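Local coordinates for protein uncharacterized esterase YxiM (Bacillus subtilis, PDB 2O14) that is an uncharacterised member of the GDSL lipolytic enzyme family and probably acts as an ester hydrolase, at residues Met261-Lys266 with Glu306-Tyr311. Sequence-based numbering, arbitrary orientation.
Sequences MIRQVK and EEEKTY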
loop_
_atom_site.group_PDB
_atom_site.type_symbol
_atom_site.label_atom_id
_atom_site.label_comp_id
_atom_site.label_asym_id
_atom_site.label_seq_id
_atom_site.Cartn_x
_atom_site.Cartn_y
_atom_site.Cartn_z
HETATM N N MSE A 261 -1.399 -9.014 -15.640
HETATM C CA MSE A 261 -1.650 -8.905 -14.206
HETATM C C MSE A 261 -3.054 -9.388 -13.869
HETATM O O MSE A 261 -3.251 -10.116 -12.899
HETATM C CB MSE A 261 -1.493 -7.458 -13.728
HETATM C CG MSE A 261 -0.081 -6.920 -13.808
HETATM SE SE MSE A 261 0.176 -5.437 -12.587
HETATM C CE MSE A 261 -0.415 -3.977 -13.720
ATOM N N ILE A 262 -4.028 -8.971 -14.674
ATOM C CA ILE A 262 -5.417 -9.370 -14.460
ATOM C C ILE A 262 -5.555 -10.889 -14.506
ATOM O O ILE A 262 -6.237 -11.490 -13.673
ATOM C CB ILE A 262 -6.342 -8.761 -15.535
ATOM C CG1 ILE A 262 -6.353 -7.239 -15.408
ATOM C CG2 ILE A 262 -7.750 -9.332 -15.394
ATOM C CD1 ILE A 262 -6.972 -6.537 -16.592
ATOM N N ARG A 263 -4.906 -11.507 -15.486
ATOM C CA ARG A 263 -4.968 -12.955 -15.634
ATOM C C ARG A 263 -4.306 -13.669 -14.464
ATOM O O ARG A 263 -4.829 -14.662 -13.954
ATOM C CB ARG A 263 -4.322 -13.368 -16.958
ATOM C CG ARG A 263 -5.118 -12.879 -18.161
ATOM C CD ARG A 263 -4.604 -13.437 -19.472
ATOM N NE ARG A 263 -5.531 -13.128 -20.557
ATOM C CZ ARG A 263 -5.345 -13.468 -21.829
ATOM N NH1 ARG A 263 -4.255 -14.135 -22.191
ATOM N NH2 ARG A 263 -6.254 -13.146 -22.741
ATOM N N GLN A 264 -3.159 -13.161 -14.027
ATOM C CA GLN A 264 -2.464 -13.773 -12.908
ATOM C C GLN A 264 -3.318 -13.702 -11.654
ATOM O O GLN A 264 -3.388 -14.663 -10.892
ATOM C CB GLN A 264 -1.123 -13.086 -12.663
ATOM C CG GLN A 264 -0.080 -13.385 -13.716
ATOM C CD GLN A 264 1.309 -13.028 -13.248
ATOM O OE1 GLN A 264 1.762 -13.513 -12.214
ATOM N NE2 GLN A 264 1.995 -12.178 -14.003
ATOM N N VAL A 265 -3.972 -12.566 -11.436
ATOM C CA VAL A 265 -4.815 -12.427 -10.259
ATOM C C VAL A 265 -6.047 -13.319 -10.390
ATOM O O VAL A 265 -6.443 -13.976 -9.430
ATOM C CB VAL A 265 -5.253 -10.963 -10.037
ATOM C CG1 VAL A 265 -6.307 -10.892 -8.929
ATOM C CG2 VAL A 265 -4.042 -10.117 -9.651
ATOM N N LYS A 266 -6.648 -13.352 -11.575
ATOM C CA LYS A 266 -7.822 -14.191 -11.783
ATOM C C LYS A 266 -7.450 -15.658 -11.623
ATOM O O LYS A 266 -8.280 -16.479 -11.240
ATOM C CB LYS A 266 -8.426 -13.950 -13.167
ATOM C CG LYS A 266 -9.369 -12.760 -13.234
ATOM C CD LYS A 266 -9.845 -12.520 -14.662
ATOM C CE LYS A 266 -11.006 -11.538 -14.717
ATOM N NZ LYS A 266 -12.230 -12.102 -14.077
ATOM N N GLU A 306 -13.719 -5.274 -20.729
ATOM C CA GLU A 306 -14.618 -6.072 -21.557
ATOM C C GLU A 306 -13.947 -7.354 -22.032
ATOM O O GLU A 306 -14.528 -8.437 -21.948
ATOM C CB GLU A 306 -15.065 -5.249 -22.766
ATOM C CG GLU A 306 -15.664 -3.904 -22.386
ATOM C CD GLU A 306 -15.848 -2.981 -23.578
ATOM O OE1 GLU A 306 -14.839 -2.679 -24.256
ATOM O OE2 GLU A 306 -16.997 -2.555 -23.832
ATOM N N GLU A 307 -12.720 -7.221 -22.524
ATOM C CA GLU A 307 -11.946 -8.351 -23.024
ATOM C C GLU A 307 -11.595 -9.391 -21.958
ATOM O O GLU A 307 -11.674 -10.597 -22.211
ATOM C CB GLU A 307 -10.659 -7.845 -23.671
ATOM C CG GLU A 307 -10.869 -7.090 -24.965
ATOM C CD GLU A 307 -9.613 -6.373 -25.412
ATOM O OE1 GLU A 307 -8.518 -6.948 -25.257
ATOM O OE2 GLU A 307 -9.720 -5.240 -25.924
ATOM N N GLU A 308 -11.196 -8.928 -20.774
ATOM C CA GLU A 308 -10.824 -9.829 -19.684
ATOM C C GLU A 308 -11.958 -10.044 -18.687
ATOM O O GLU A 308 -11.789 -10.728 -17.681
ATOM C CB GLU A 308 -9.589 -9.295 -18.954
ATOM C CG GLU A 308 -8.357 -9.167 -19.838
ATOM C CD GLU A 308 -8.017 -10.464 -20.560
ATOM O OE1 GLU A 308 -7.981 -11.523 -19.896
ATOM O OE2 GLU A 308 -7.778 -10.423 -21.787
ATOM N N LYS A 309 -13.109 -9.448 -18.970
ATOM C CA LYS A 309 -14.279 -9.583 -18.114
ATOM C C LYS A 309 -14.010 -9.235 -16.648
ATOM O O LYS A 309 -14.164 -10.070 -15.757
ATOM C CB LYS A 309 -14.822 -11.011 -18.217
ATOM C CG LYS A 309 -15.161 -11.426 -19.636
ATOM C CD LYS A 309 -15.645 -12.865 -19.698
ATOM C CE LYS A 309 -15.917 -13.283 -21.135
ATOM N NZ LYS A 309 -16.940 -12.409 -21.779
ATOM N N THR A 310 -13.609 -7.995 -16.404
ATOM C CA THR A 310 -13.344 -7.544 -15.045
ATOM C C THR A 310 -14.413 -6.518 -14.687
ATOM O O THR A 310 -15.165 -6.078 -15.556
ATOM C CB THR A 310 -11.973 -6.857 -14.934
ATOM O OG1 THR A 310 -12.023 -5.581 -15.591
ATOM C CG2 THR A 310 -10.894 -7.711 -15.586
ATOM N N TYR A 311 -14.498 -6.154 -13.411
ATOM C CA TYR A 311 -15.451 -5.137 -12.987
ATOM C C TYR A 311 -14.800 -3.818 -13.389
ATOM O O TYR A 311 -13.576 -3.751 -13.545
ATOM C CB TYR A 311 -15.666 -5.193 -11.475
ATOM C CG TYR A 311 -16.476 -6.385 -11.023
ATOM C CD1 TYR A 311 -17.827 -6.499 -11.349
ATOM C CD2 TYR A 311 -15.892 -7.408 -10.285
ATOM C CE1 TYR A 311 -18.576 -7.606 -10.949
ATOM C CE2 TYR A 311 -16.629 -8.521 -9.879
ATOM C CZ TYR A 311 -17.967 -8.614 -10.214
ATOM O OH TYR A 311 -18.695 -9.713 -9.815
#
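In the three-layer α/β fold of the GDSL (SGNH) hydrolase domain, the last turns of helix 251-266 pack against the turn that leads out of helix 298-307 into edge strand 311-313, with Arg-263, Ile-262 and Lys-266 meeting Glu-308, Lys-309 and Thr-310. Arg-263 reaches across with its chain extended from CG to NE and grips the Glu-308 carboxylate side-on, one nitrogen to each oxygen. Arg-263 NE gives a nearly straight hydrogen bond to Glu-308 OE1 (3.0 Å, 177°); the oxygen lies in the guanidinium plane but is itself approached from above the carboxylate plane. The second bond, Arg-263 NH2 to Glu-308 OE2 on its syn side, is longer at 3.3 Å and more bent, consistent with planes 56° apart. A bend at chi2 (-54°) turns the Glu-308 carboxylate toward Arg-263, and its OE2 has its stronger partner in Arg-259, one helical turn earlier, which makes a salt bridge to it, so two arginines of one helix share this acid. A glutamine in place of Glu-308 would probably leave Arg-263 without its counter-charge, Arg-259 with Glu-307 alone of these two acids, and the tie between helix and turn weakened. Next to the salt bridge, CG2 of Ile-262 meets the Thr-310 methyl CG2 at 3.5 Å and CB of Glu-308 at 4.0 Å. Leu-274 of the neighbouring parallel strand 271-275 touches both Ile-262 and Thr-310, joining this apolar patch to the central sheet. Lys-309, with positive phi, is the first residue to leave helical geometry, and the chain turns here toward the strand. Lys-266 lies along this turn: its CE is 3.2 Å from Glu-308 O and 3.9 Å from CG2 of Thr-310, while NZ makes a weak hydrogen bond to Lys-309 O (3.3 Å).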